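Local coordinates for protein D-galactonate dehydratase family member RspA (PDB 3T6C) that dehydrates D-gluconate to 2-dehydro-3-deoxy-D-gluconate with low activity in vitro, using one magnesium ion per subunit, as a member of the enolase superfamily, at residues Leu56-Gly60 and Gly407-Asn411; Tyr78-Phe82 and Ser97-Ser101; Thr292-Glu298 and Ile315-His321. All coordinates share one frame; numbering follows the deposited sequence.

Contact 1. Residues Leu56-Gly60 and Gly407-Asn411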
ATOM      1  N   LEU A  56     -45.459  -8.560  31.322  1.00 17.36           N
ATOM      2  CA  LEU A  56     -44.180  -8.758  30.636  1.00 14.76           C
ATOM      3  C   LEU A  56     -44.084  -7.678  29.562  1.00 18.84           C
ATOM      4  O   LEU A  56     -44.872  -7.658  28.597  1.00 20.80           O
ATOM      5  CB  LEU A  56     -44.111 -10.126  29.995  1.00 16.62           C
ATOM      6  CG  LEU A  56     -42.923 -10.400  29.078  1.00 22.45           C
ATOM      7  CD1 LEU A  56     -41.577 -10.109  29.731  1.00 25.69           C
ATOM      8  CD2 LEU A  56     -42.932 -11.839  28.615  1.00 28.68           C
ATOM      9  N   TYR A  57     -43.151  -6.750  29.745  1.00 13.23           N
ATOM     10  CA  TYR A  57     -42.948  -5.670  28.768  1.00  9.45           C
ATOM     11  C   TYR A  57     -41.462  -5.374  28.745  1.00  9.44           C
ATOM     12  O   TYR A  57     -40.703  -5.817  29.612  1.00 12.35           O
ATOM     13  CB  TYR A  57     -43.718  -4.412  29.125  1.00 12.18           C
ATOM     14  CG  TYR A  57     -43.499  -3.902  30.554  1.00 12.17           C
ATOM     15  CD1 TYR A  57     -42.388  -3.133  30.881  1.00 13.90           C
ATOM     16  CD2 TYR A  57     -44.362  -4.281  31.562  1.00 17.41           C
ATOM     17  CE1 TYR A  57     -42.173  -2.690  32.183  1.00 15.20           C
ATOM     18  CE2 TYR A  57     -44.171  -3.832  32.873  1.00 19.76           C
ATOM     19  CZ  TYR A  57     -43.053  -3.047  33.164  1.00 21.74           C
ATOM     20  OH  TYR A  57     -42.847  -2.612  34.452  1.00 22.30           O
ATOM     21  N   GLY A  58     -41.006  -4.773  27.654  1.00  9.49           N
ATOM     22  CA  GLY A  58     -39.614  -4.335  27.574  1.00  9.99           C
ATOM     23  C   GLY A  58     -39.446  -2.818  27.586  1.00 12.44           C
ATOM     24  O   GLY A  58     -40.261  -2.115  26.996  1.00  9.76           O
ATOM     25  N   LEU A  59     -38.294  -2.353  28.044  1.00 10.36           N
ATOM     26  CA  LEU A  59     -37.959  -0.943  27.989  1.00  8.48           C
ATOM     27  C   LEU A  59     -36.656  -0.737  27.232  1.00  7.96           C
ATOM     28  O   LEU A  59     -35.701  -1.527  27.336  1.00 10.99           O
ATOM     29  CB  LEU A  59     -37.779  -0.383  29.408  1.00 11.06           C
ATOM     30  CG  LEU A  59     -39.030  -0.479  30.305  1.00 11.41           C
ATOM     31  CD1 LEU A  59     -38.626  -0.011  31.736  1.00 12.28           C
ATOM     32  CD2 LEU A  59     -40.182   0.352  29.754  1.00 14.93           C
ATOM     33  N   GLY A  60     -36.583   0.367  26.507  1.00  8.48           N
ATOM     34  CA  GLY A  60     -35.383   0.713  25.753  1.00  8.68           C
ATOM     35  C   GLY A  60     -35.131   2.206  25.718  1.00  8.10           C
ATOM     36  O   GLY A  60     -36.036   3.018  25.975  1.00 10.63           O
ATOM     37  N   GLY A 407     -32.982  -5.144  34.184  1.00 10.44           N
ATOM     38  CA  GLY A 407     -33.080  -4.874  35.614  1.00 11.56           C
ATOM     39  C   GLY A 407     -33.565  -3.469  35.974  1.00 14.19           C
ATOM     40  O   GLY A 407     -33.262  -2.952  37.060  1.00 15.71           O
ATOM     41  N   ILE A 408     -34.333  -2.862  35.070  1.00 11.58           N
ATOM     42  CA  ILE A 408     -34.700  -1.444  35.144  1.00 10.99           C
ATOM     43  C   ILE A 408     -36.186  -1.326  34.848  1.00 12.19           C
ATOM     44  O   ILE A 408     -36.757  -2.088  34.050  1.00 14.48           O
ATOM     45  CB  ILE A 408     -33.853  -0.624  34.087  1.00 11.33           C
ATOM     46  CG1 ILE A 408     -33.924   0.884  34.355  1.00 12.00           C
ATOM     47  CG2 ILE A 408     -34.299  -0.910  32.615  1.00 12.70           C
ATOM     48  CD1 ILE A 408     -33.369   1.232  35.697  1.00 13.17           C
ATOM     49  N   ASP A 409     -36.831  -0.353  35.480  1.00 11.38           N
ATOM     50  CA  ASP A 409     -38.250  -0.144  35.218  1.00 13.91           C
ATOM     51  C   ASP A 409     -38.516   1.346  35.026  1.00 10.57           C
ATOM     52  O   ASP A 409     -37.587   2.181  35.131  1.00 11.19           O
ATOM     53  CB  ASP A 409     -39.062  -0.690  36.414  1.00 13.29           C
ATOM     54  CG  ASP A 409     -40.524  -1.018  36.048  1.00 21.29           C
ATOM     55  OD1 ASP A 409     -40.926  -0.954  34.863  1.00 18.22           O
ATOM     56  OD2 ASP A 409     -41.283  -1.335  36.996  1.00 22.49           O
ATOM     57  N   ILE A 410     -39.767   1.701  34.686  1.00 11.10           N
ATOM     58  CA  ILE A 410     -40.131   3.131  34.600  1.00 10.55           C
ATOM     59  C   ILE A 410     -41.509   3.320  35.246  1.00 12.23           C
ATOM     60  O   ILE A 410     -42.435   2.504  35.022  1.00 16.02           O
ATOM     61  CB  ILE A 410     -40.148   3.694  33.145  1.00 14.79           C
ATOM     62  CG1 ILE A 410     -40.328   5.221  33.203  1.00 15.85           C
ATOM     63  CG2 ILE A 410     -41.260   3.029  32.282  1.00 13.36           C
ATOM     64  CD1 ILE A 410     -40.177   5.892  31.865  1.00 15.62           C
ATOM     65  N   ASN A 411     -41.610   4.326  36.115  1.00 11.24           N
ATOM     66  CA  ASN A 411     -42.901   4.671  36.685  1.00 10.55           C
ATOM     67  C   ASN A 411     -43.466   5.727  35.763  1.00 12.95           C
ATOM     68  O   ASN A 411     -43.034   6.876  35.765  1.00 12.96           O
ATOM     69  CB  ASN A 411     -42.685   5.155  38.123  1.00 12.51           C
ATOM     70  CG  ASN A 411     -43.971   5.494  38.798  1.00 14.02           C
ATOM     71  OD1 ASN A 411     -44.853   6.086  38.184  1.00 13.90           O
ATOM     72  ND2 ASN A 411     -44.140   5.026  40.035  1.00 16.04           N
TER

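Contact 2. Residues Tyr78-Phe82 and Ser97-Ser101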
ATOM      1  N   TYR A  78     -43.843   4.971  12.703  1.00  9.87           N
ATOM      2  CA  TYR A  78     -43.214   3.964  11.820  1.00  9.06           C
ATOM      3  C   TYR A  78     -42.869   2.638  12.529  1.00  9.40           C
ATOM      4  O   TYR A  78     -43.494   1.593  12.252  1.00  9.91           O
ATOM      5  CB  TYR A  78     -41.966   4.576  11.118  1.00 12.09           C
ATOM      6  CG  TYR A  78     -42.351   5.776  10.301  1.00  9.42           C
ATOM      7  CD1 TYR A  78     -42.896   5.622   9.012  1.00 12.14           C
ATOM      8  CD2 TYR A  78     -42.188   7.088  10.800  1.00  9.23           C
ATOM      9  CE1 TYR A  78     -43.285   6.695   8.286  1.00 10.70           C
ATOM     10  CE2 TYR A  78     -42.570   8.192  10.053  1.00  9.93           C
ATOM     11  CZ  TYR A  78     -43.102   7.979   8.784  1.00  9.75           C
ATOM     12  OH  TYR A  78     -43.471   9.088   8.031  1.00 11.50           O
ATOM     13  N   LEU A  79     -41.874   2.668  13.421  1.00 11.22           N
ATOM     14  CA  LEU A  79     -41.453   1.396  14.036  1.00 10.63           C
ATOM     15  C   LEU A  79     -42.555   0.755  14.896  1.00 10.87           C
ATOM     16  O   LEU A  79     -42.690  -0.466  14.886  1.00 10.88           O
ATOM     17  CB  LEU A  79     -40.166   1.549  14.875  1.00 10.34           C
ATOM     18  CG  LEU A  79     -38.971   2.019  14.064  1.00 11.60           C
ATOM     19  CD1 LEU A  79     -37.670   1.883  14.943  1.00 12.33           C
ATOM     20  CD2 LEU A  79     -38.834   1.177  12.809  1.00 12.51           C
ATOM     21  N   ALA A  80     -43.376   1.561  15.587  1.00  9.36           N
ATOM     22  CA  ALA A  80     -44.438   0.997  16.429  1.00 11.90           C
ATOM     23  C   ALA A  80     -45.445   0.178  15.561  1.00 11.17           C
ATOM     24  O   ALA A  80     -45.625  -1.008  15.821  1.00 11.75           O
ATOM     25  CB  ALA A  80     -45.159   2.128  17.223  1.00 11.11           C
ATOM     26  N   PRO A  81     -46.072   0.785  14.508  1.00 13.10           N
ATOM     27  CA  PRO A  81     -47.000  -0.024  13.713  1.00 12.33           C
ATOM     28  C   PRO A  81     -46.320  -1.212  13.025  1.00 13.72           C
ATOM     29  O   PRO A  81     -46.939  -2.277  12.808  1.00 14.35           O
ATOM     30  CB  PRO A  81     -47.596   0.975  12.685  1.00 14.42           C
ATOM     31  CG  PRO A  81     -46.682   2.195  12.734  1.00 12.97           C
ATOM     32  CD  PRO A  81     -46.106   2.214  14.131  1.00 13.08           C
ATOM     33  N   PHE A  82     -45.043  -1.038  12.663  1.00  9.64           N
ATOM     34  CA  PHE A  82     -44.253  -2.118  12.026  1.00  9.14           C
ATOM     35  C   PHE A  82     -44.172  -3.338  12.932  1.00 13.18           C
ATOM     36  O   PHE A  82     -44.055  -4.481  12.445  1.00 13.59           O
ATOM     37  CB  PHE A  82     -42.854  -1.541  11.781  1.00 12.13           C
ATOM     38  CG  PHE A  82     -41.848  -2.513  11.204  1.00 10.25           C
ATOM     39  CD1 PHE A  82     -40.876  -3.095  12.009  1.00  9.83           C
ATOM     40  CD2 PHE A  82     -41.800  -2.743   9.842  1.00 12.21           C
ATOM     41  CE1 PHE A  82     -39.901  -3.964  11.488  1.00 10.89           C
ATOM     42  CE2 PHE A  82     -40.839  -3.605   9.289  1.00 11.08           C
ATOM     43  CZ  PHE A  82     -39.869  -4.212  10.097  1.00 11.22           C
ATOM     44  N   SER A  97     -34.589  -6.084   9.701  1.00  7.63           N
ATOM     45  CA  SER A  97     -35.741  -5.583   8.936  1.00  8.47           C
ATOM     46  C   SER A  97     -36.165  -4.157   9.345  1.00  9.76           C
ATOM     47  O   SER A  97     -36.453  -3.318   8.453  1.00 10.11           O
ATOM     48  CB  SER A  97     -36.912  -6.587   9.003  1.00 10.02           C
ATOM     49  OG  SER A  97     -37.387  -6.737  10.354  1.00  9.31           O
ATOM     50  N   ALA A  98     -36.159  -3.839  10.634  1.00  9.70           N
ATOM     51  CA  ALA A  98     -36.537  -2.462  11.016  1.00  8.77           C
ATOM     52  C   ALA A  98     -35.490  -1.506  10.457  1.00  8.54           C
ATOM     53  O   ALA A  98     -35.843  -0.404   9.979  1.00 10.01           O
ATOM     54  CB  ALA A  98     -36.638  -2.339  12.539  1.00  8.31           C
ATOM     55  N   ALA A  99     -34.210  -1.919  10.465  1.00  8.42           N
ATOM     56  CA  ALA A  99     -33.137  -1.048  10.027  1.00  7.98           C
ATOM     57  C   ALA A  99     -33.311  -0.586   8.577  1.00 10.79           C
ATOM     58  O   ALA A  99     -32.940   0.534   8.255  1.00 12.02           O
ATOM     59  CB  ALA A  99     -31.756  -1.749  10.185  1.00  8.19           C
ATOM     60  N   VAL A 100     -33.798  -1.467   7.718  1.00  8.43           N
ATOM     61  CA  VAL A 100     -33.997  -1.159   6.311  1.00  7.39           C
ATOM     62  C   VAL A 100     -35.414  -0.786   5.938  1.00  9.01           C
ATOM     63  O   VAL A 100     -35.691  -0.598   4.755  1.00  9.41           O
ATOM     64  CB  VAL A 100     -33.503  -2.316   5.384  1.00  9.48           C
ATOM     65  CG1 VAL A 100     -31.989  -2.575   5.614  1.00 10.49           C
ATOM     66  CG2 VAL A 100     -34.355  -3.609   5.567  1.00  9.12           C
ATOM     67  N   SER A 101     -36.333  -0.690   6.920  1.00  8.19           N
ATOM     68  CA  SER A 101     -37.766  -0.545   6.593  1.00  9.91           C
ATOM     69  C   SER A 101     -38.083   0.742   5.838  1.00  9.84           C
ATOM     70  O   SER A 101     -39.001   0.758   5.028  1.00 10.63           O
ATOM     71  CB  SER A 101     -38.602  -0.640   7.887  1.00 12.72           C
ATOM     72  OG  SER A 101     -38.230   0.402   8.816  1.00 11.82           O
TER

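Contact 3. Residues Thr292-Glu298 and Ile315-His321. With MG (magnesium ion), chain C; GCO (D-gluconic acid), chain D.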
ATOM      1  N   THR A 292       0.007   8.513  22.688  1.00  8.45           N
ATOM      2  CA  THR A 292      -1.085   8.792  23.633  1.00  7.35           C
ATOM      3  C   THR A 292      -2.315   7.973  23.209  1.00  8.72           C
ATOM      4  O   THR A 292      -2.689   7.978  22.041  1.00  9.78           O
ATOM      5  CB  THR A 292      -1.417  10.282  23.574  1.00  9.76           C
ATOM      6  OG1 THR A 292      -0.326  11.027  24.194  1.00 11.17           O
ATOM      7  CG2 THR A 292      -2.783  10.614  24.226  1.00 10.68           C
ATOM      8  N   PRO A 293      -2.939   7.232  24.135  1.00  7.63           N
ATOM      9  CA  PRO A 293      -4.103   6.460  23.688  1.00  7.11           C
ATOM     10  C   PRO A 293      -5.252   7.334  23.200  1.00  9.36           C
ATOM     11  O   PRO A 293      -5.442   8.443  23.755  1.00  8.31           O
ATOM     12  CB  PRO A 293      -4.506   5.672  24.959  1.00  9.33           C
ATOM     13  CG  PRO A 293      -3.240   5.639  25.823  1.00  8.09           C
ATOM     14  CD  PRO A 293      -2.602   6.978  25.552  1.00  8.29           C
ATOM     15  N   ILE A 294      -5.998   6.851  22.205  1.00  6.86           N
ATOM     16  CA  ILE A 294      -7.015   7.659  21.536  1.00  5.61           C
ATOM     17  C   ILE A 294      -8.388   7.002  21.681  1.00  7.39           C
ATOM     18  O   ILE A 294      -8.537   5.820  21.446  1.00  9.15           O
ATOM     19  CB  ILE A 294      -6.693   7.807  20.021  1.00  7.25           C
ATOM     20  CG1 ILE A 294      -5.361   8.576  19.831  1.00  8.48           C
ATOM     21  CG2 ILE A 294      -7.808   8.556  19.262  1.00  8.06           C
ATOM     22  CD1 ILE A 294      -5.340   9.988  20.412  1.00  9.91           C
ATOM     23  N   ALA A 295      -9.388   7.804  22.055  1.00  8.10           N
ATOM     24  CA  ALA A 295     -10.784   7.354  22.071  1.00  6.80           C
ATOM     25  C   ALA A 295     -11.552   8.155  21.029  1.00  7.78           C
ATOM     26  O   ALA A 295     -11.339   9.366  20.876  1.00  9.89           O
ATOM     27  CB  ALA A 295     -11.423   7.596  23.449  1.00  8.56           C
ATOM     28  N   MET A 296     -12.471   7.478  20.314  1.00  8.09           N
ATOM     29  CA  MET A 296     -13.312   8.164  19.337  1.00  8.00           C
ATOM     30  C   MET A 296     -14.657   7.539  19.325  1.00  7.35           C
ATOM     31  O   MET A 296     -14.785   6.312  19.465  1.00  8.33           O
ATOM     32  CB  MET A 296     -12.761   7.958  17.889  1.00  8.96           C
ATOM     33  CG  MET A 296     -11.519   8.779  17.495  1.00 10.02           C
ATOM     34  SD  MET A 296     -11.899  10.504  17.114  1.00 11.06           S
ATOM     35  CE  MET A 296     -13.046  10.329  15.745  1.00 13.14           C
ATOM     36  N   GLY A 297     -15.632   8.372  18.956  1.00  8.42           N
ATOM     37  CA  GLY A 297     -16.867   7.837  18.406  1.00  9.27           C
ATOM     38  C   GLY A 297     -18.216   8.071  19.026  1.00  8.98           C
ATOM     39  O   GLY A 297     -19.176   7.462  18.552  1.00  8.73           O
ATOM     40  N   GLU A 298     -18.335   8.924  20.028  1.00  8.10           N
ATOM     41  CA  GLU A 298     -19.686   9.211  20.560  1.00  6.58           C
ATOM     42  C   GLU A 298     -20.608   9.729  19.461  1.00  7.33           C
ATOM     43  O   GLU A 298     -21.839   9.544  19.560  1.00  9.74           O
ATOM     44  CB  GLU A 298     -19.648  10.221  21.743  1.00  9.74           C
ATOM     45  CG  GLU A 298     -19.259  11.617  21.283  1.00  8.94           C
ATOM     46  CD  GLU A 298     -18.937  12.555  22.441  1.00 11.14           C
ATOM     47  OE1 GLU A 298     -18.198  12.163  23.356  1.00  9.75           O
ATOM     48  OE2 GLU A 298     -19.418  13.696  22.464  1.00  9.46           O
ATOM     49  N   ILE A 315      -7.524   3.681  16.870  1.00  7.24           N
ATOM     50  CA  ILE A 315      -8.053   4.086  18.169  1.00  7.16           C
ATOM     51  C   ILE A 315      -7.814   2.956  19.146  1.00  9.30           C
ATOM     52  O   ILE A 315      -7.526   1.817  18.750  1.00  8.04           O
ATOM     53  CB  ILE A 315      -9.563   4.428  18.150  1.00  8.37           C
ATOM     54  CG1 ILE A 315     -10.385   3.204  17.705  1.00  7.77           C
ATOM     55  CG2 ILE A 315      -9.850   5.578  17.150  1.00  9.56           C
ATOM     56  CD1 ILE A 315     -11.927   3.477  17.715  1.00  8.07           C
ATOM     57  N   ASP A 316      -7.763   3.300  20.408  1.00  8.33           N
ATOM     58  CA  ASP A 316      -7.700   2.310  21.479  1.00  7.23           C
ATOM     59  C   ASP A 316      -8.985   2.061  22.224  1.00  8.97           C
ATOM     60  O   ASP A 316      -9.110   1.053  22.923  1.00  9.15           O
ATOM     61  CB  ASP A 316      -6.609   2.765  22.436  1.00  7.69           C
ATOM     62  CG  ASP A 316      -5.342   3.079  21.681  1.00  9.97           C
ATOM     63  OD1 ASP A 316      -4.978   4.273  21.570  1.00  9.66           O
ATOM     64  OD2 ASP A 316      -4.736   2.078  21.159  1.00  9.77           O
ATOM     65  N   TYR A 317      -9.944   2.992  22.064  1.00  7.61           N
ATOM     66  CA  TYR A 317     -11.247   2.910  22.744  1.00  8.31           C
ATOM     67  C   TYR A 317     -12.307   3.370  21.807  1.00 10.88           C
ATOM     68  O   TYR A 317     -12.202   4.450  21.220  1.00  9.90           O
ATOM     69  CB  TYR A 317     -11.302   3.842  23.997  1.00  8.25           C
ATOM     70  CG  TYR A 317     -10.300   3.422  25.066  1.00  9.25           C
ATOM     71  CD1 TYR A 317      -9.010   3.960  25.074  1.00  7.43           C
ATOM     72  CD2 TYR A 317     -10.630   2.475  26.032  1.00 10.16           C
ATOM     73  CE1 TYR A 317      -8.056   3.544  26.034  1.00  6.98           C
ATOM     74  CE2 TYR A 317      -9.678   2.056  27.003  1.00  8.02           C
ATOM     75  CZ  TYR A 317      -8.432   2.615  26.989  1.00  8.68           C
ATOM     76  OH  TYR A 317      -7.491   2.222  27.914  1.00 10.11           O
ATOM     77  N   ILE A 318     -13.361   2.573  21.693  1.00  7.56           N
ATOM     78  CA  ILE A 318     -14.535   2.930  20.878  1.00  7.14           C
ATOM     79  C   ILE A 318     -15.587   3.506  21.838  1.00  7.20           C
ATOM     80  O   ILE A 318     -15.891   2.960  22.899  1.00  9.80           O
ATOM     81  CB  ILE A 318     -15.013   1.692  20.059  1.00  8.29           C
ATOM     82  CG1 ILE A 318     -16.190   2.090  19.157  1.00  7.14           C
ATOM     83  CG2 ILE A 318     -15.518   0.577  20.945  1.00  7.96           C
ATOM     84  CD1 ILE A 318     -15.816   3.141  18.097  1.00  9.49           C
ATOM     85  N   ARG A 319     -16.041   4.703  21.468  1.00  7.60           N
ATOM     86  CA  ARG A 319     -16.887   5.585  22.291  1.00  6.62           C
ATOM     87  C   ARG A 319     -18.377   5.632  21.996  1.00  8.67           C
ATOM     88  O   ARG A 319     -19.061   6.575  22.438  1.00  9.84           O
ATOM     89  CB  ARG A 319     -16.309   7.017  22.328  1.00  7.96           C
ATOM     90  CG  ARG A 319     -14.934   7.104  23.007  1.00  8.02           C
ATOM     91  CD  ARG A 319     -15.121   7.280  24.534  1.00 10.09           C
ATOM     92  NE  ARG A 319     -15.900   8.497  24.826  1.00  9.44           N
ATOM     93  CZ  ARG A 319     -16.764   8.627  25.850  1.00  9.12           C
ATOM     94  NH1 ARG A 319     -17.090   7.594  26.657  1.00  8.52           N
ATOM     95  NH2 ARG A 319     -17.354   9.810  26.076  1.00  9.16           N
ATOM     96  N   CYS A 320     -18.872   4.714  21.180  1.00  8.08           N
ATOM     97  CA  CYS A 320     -20.244   4.935  20.680  1.00  7.68           C
ATOM     98  C   CYS A 320     -21.253   5.221  21.769  1.00  8.62           C
ATOM     99  O   CYS A 320     -21.222   4.630  22.893  1.00  9.63           O
ATOM    100  CB  CYS A 320     -20.743   3.701  19.966  1.00  7.93           C
ATOM    101  SG  CYS A 320     -19.707   3.315  18.497  1.00 13.47           S
ATOM    102  N   HIS A 321     -22.201   6.099  21.399  1.00  9.26           N
ATOM    103  CA  HIS A 321     -23.441   6.271  22.171  1.00  9.13           C
ATOM    104  C   HIS A 321     -24.259   5.141  21.573  1.00  8.27           C
ATOM    105  O   HIS A 321     -24.664   5.190  20.367  1.00 10.56           O
ATOM    106  CB  HIS A 321     -23.992   7.662  21.809  1.00 10.58           C
ATOM    107  CG  HIS A 321     -25.265   8.053  22.515  1.00  9.90           C
ATOM    108  ND1 HIS A 321     -25.290   8.444  23.837  1.00 12.25           N
ATOM    109  CD2 HIS A 321     -26.522   8.209  22.049  1.00 11.44           C
ATOM    110  CE1 HIS A 321     -26.532   8.759  24.173  1.00 12.86           C
ATOM    111  NE2 HIS A 321     -27.293   8.648  23.095  1.00 12.78           N
TER
HETATM  112 MG    MG C 501     -16.855  13.334  24.573  1.00  8.02          MG
HETATM  113  C1  GCO D 601     -18.948  13.243  26.609  1.00 12.63           C
HETATM  114  C2  GCO D 601     -19.580  14.011  25.509  1.00 13.43           C
HETATM  115  C3  GCO D 601     -20.790  14.829  25.916  1.00 15.71           C
HETATM  116  C4  GCO D 601     -21.524  15.345  24.695  1.00 14.54           C
HETATM  117  C5  GCO D 601     -23.012  15.338  24.950  1.00 14.27           C
HETATM  118  C6  GCO D 601     -23.832  15.819  23.766  1.00 12.15           C
HETATM  119  O1A GCO D 601     -19.595  12.885  27.637  1.00 11.72           O
HETATM  120  O1B GCO D 601     -17.763  12.811  26.431  1.00  9.42           O
HETATM  121  O2  GCO D 601     -18.577  14.646  24.760  1.00 10.18           O
HETATM  122  O3  GCO D 601     -20.315  15.849  26.713  1.00 15.67           O
HETATM  123  O4  GCO D 601     -21.069  16.662  24.442  1.00 15.51           O
HETATM  124  O5  GCO D 601     -23.392  14.051  25.271  1.00 13.43           O
HETATM  125  O6  GCO D 601     -25.230  15.785  23.969  1.00 12.99           O
HETATM  126  O   HOH W   1     -22.222   6.611  18.584  1.00 16.75           O
HETATM  127  O   HOH W   2     -16.327  10.145  21.913  1.00 10.99           O
HETATM  128  O   HOH W   3     -16.222  14.189  22.767  1.00  8.61           O

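Contact 1. Residues Leu56-Gly60 and Gly407-Asn411
Asp409 OD1 takes two donors: the hydroxyl of Tyr57, with OH to OD1 of Asp409 at 2.6 Å, and, more weakly, the backbone N of Ile410, 2.9 Å from the same oxygen. The phenol arrives on the syn side of the carboxylate, 28° out of its plane, and OD1 lies at the edge of the ring, near its plane. Tyr57 holds CG between its backbone N and carbonyl carbon (chi1 52°), which sends the ring across to the loop. Lys127 and Lys48 both make cation-pi contacts with this ring; their charges probably make the hydroxyl a stronger donor to the carboxylate.

Beside this polar pair Leu59 supplies the apolar half. Its CD1 rests on the loop backbone, 3.5 Å from CA of Asp409, while CD2 meets the CG2 branch of Ile410 at 3.8 Å. Ile356 of helix 355-367 packs on Leu59 and Ile408 alike. Strand 57-61 is an outermost strand of the three-stranded antiparallel sheet in the N-terminal capping domain, and the contact ties it to the loop before helix 412-415, consistent with the enolase-superfamily fold, whose capping domain also takes in segments from the C-terminal end.

Contact 2. Residues Tyr78-Phe82 and Ser97-Ser101
Helix 68-83 and helix 91-100 are consecutive helices of the N-terminal domain of this mandelate racemase-like enzyme, and they meet here through Phe82 and Leu79 on one helix and small residues on the other. Phe82 carries most of the contact. With CG anti to the backbone N (chi1 177°), its ring reaches over to the other helix, where CE1 lies 3.7 Å from CA and 3.8 Å from CB of Ala98. CE2, on the other side of CZ, approaches CB of Ser101 at 4.0 Å. CZ points at Ser97, whose OG stands at the ring edge, 3.5 Å from that carbon; this hydroxyl bonds to the carbonyl of Asp93 in its own helix.

Leu79, one turn before Phe82, brings CD2 to 4.2 Å from CB of Ala98, so the methyl of Ala98 meets both larger side chains. Ala113 and Ile117 of helix 108-129 also touch Leu79. Ser101 folds its OG back to the carbonyl O of Ala98, 2.8 Å away, and that oxygen also accepts from the N of Ser101. Arg67 of the second subunit also bonds to the Ser101 hydroxyl.

The two segments are thus joined by apolar contacts, with Ser97 at the ring edge, while the serine hydroxyls spend their polarity on nearby carbonyls of helix 91-100 or on the neighbouring subunit. Small residues let the ring come close to the helix backbone.

Contact 3. Residues Thr292-Glu298 and Ile315-His321
Ile294 O accepts from two successive amides across the parallel strands, Asp316 N at 2.8 Å, in the carbonyl plane, and Tyr317 N in a longer bond. Further along, Met296 N donates to Tyr317 O at 3.2 Å, and Met296 O takes Arg319 N from above its carbonyl plane. Asp316 adds a side-chain bond: its OD1 receives Ile294 N at 2.8 Å on the anti lone pair, and Arg287 forms a salt bridge to the same oxygen.

Apolar contacts flank the strands. Ala295 CB lies 3.6 Å from Arg319 CG and also touches Tyr317 CB, whereas CG2 of Ile315 meets CG of Met296 at 3.6 Å, the two side chains crossing at about a right angle.

Metal and ligand bonds gather at the C-terminal ends. Glu298 OE1 binds magnesium at 2.2 Å, Asp246 and Glu272 supply the other protein ligands, and OE2 hydrogen-bonds to Tyr103 of the second subunit. Bent at chi2 and chi3 (-87° and -59°), Arg319 brings NH2 to 3.0 Å from O1B of D-gluconic acid, a metal-bound oxygen at the guanidinium edge. Its salt bridge to Glu375 and bond to the Ala346 carbonyl help to fix this group, whose charge probably polarises the substrate carboxylate. A water accepts from Glu298 N.

Strands 294-296 and 317-318 are joined through helix 303-311 in a beta-alpha-beta unit of the enolase-superfamily barrel. Strands 270-272 and 344-345 flank the pair; Leu286 of helix 283-289 packs on Ile294, Leu309 and Ile310 of helix 303-311 on Ile315.

How the contacts relate
All three contacts are largely buried, but contact 3 lies nearest the middle of the chain, its centre about 11 Å from the chain centre, against about 21 and 25 Å for contacts 1 and 2. Contact 3 joins neighbouring barrel strands by backbone bonds and ends in metal and substrate ligands. Contacts 1 and 2 lie away from the annotated sites: the first brings together parts of the chain far apart in sequence with a tyrosine-aspartate bond beside an apolar patch, the second stays within the N-terminal domain and relies on apolar packing. Strand 57-61 and helix 68-83 follow one another, linking 1 to 2. The second subunit reaches contacts 2 and 3, whereas no other chain touches contact 1.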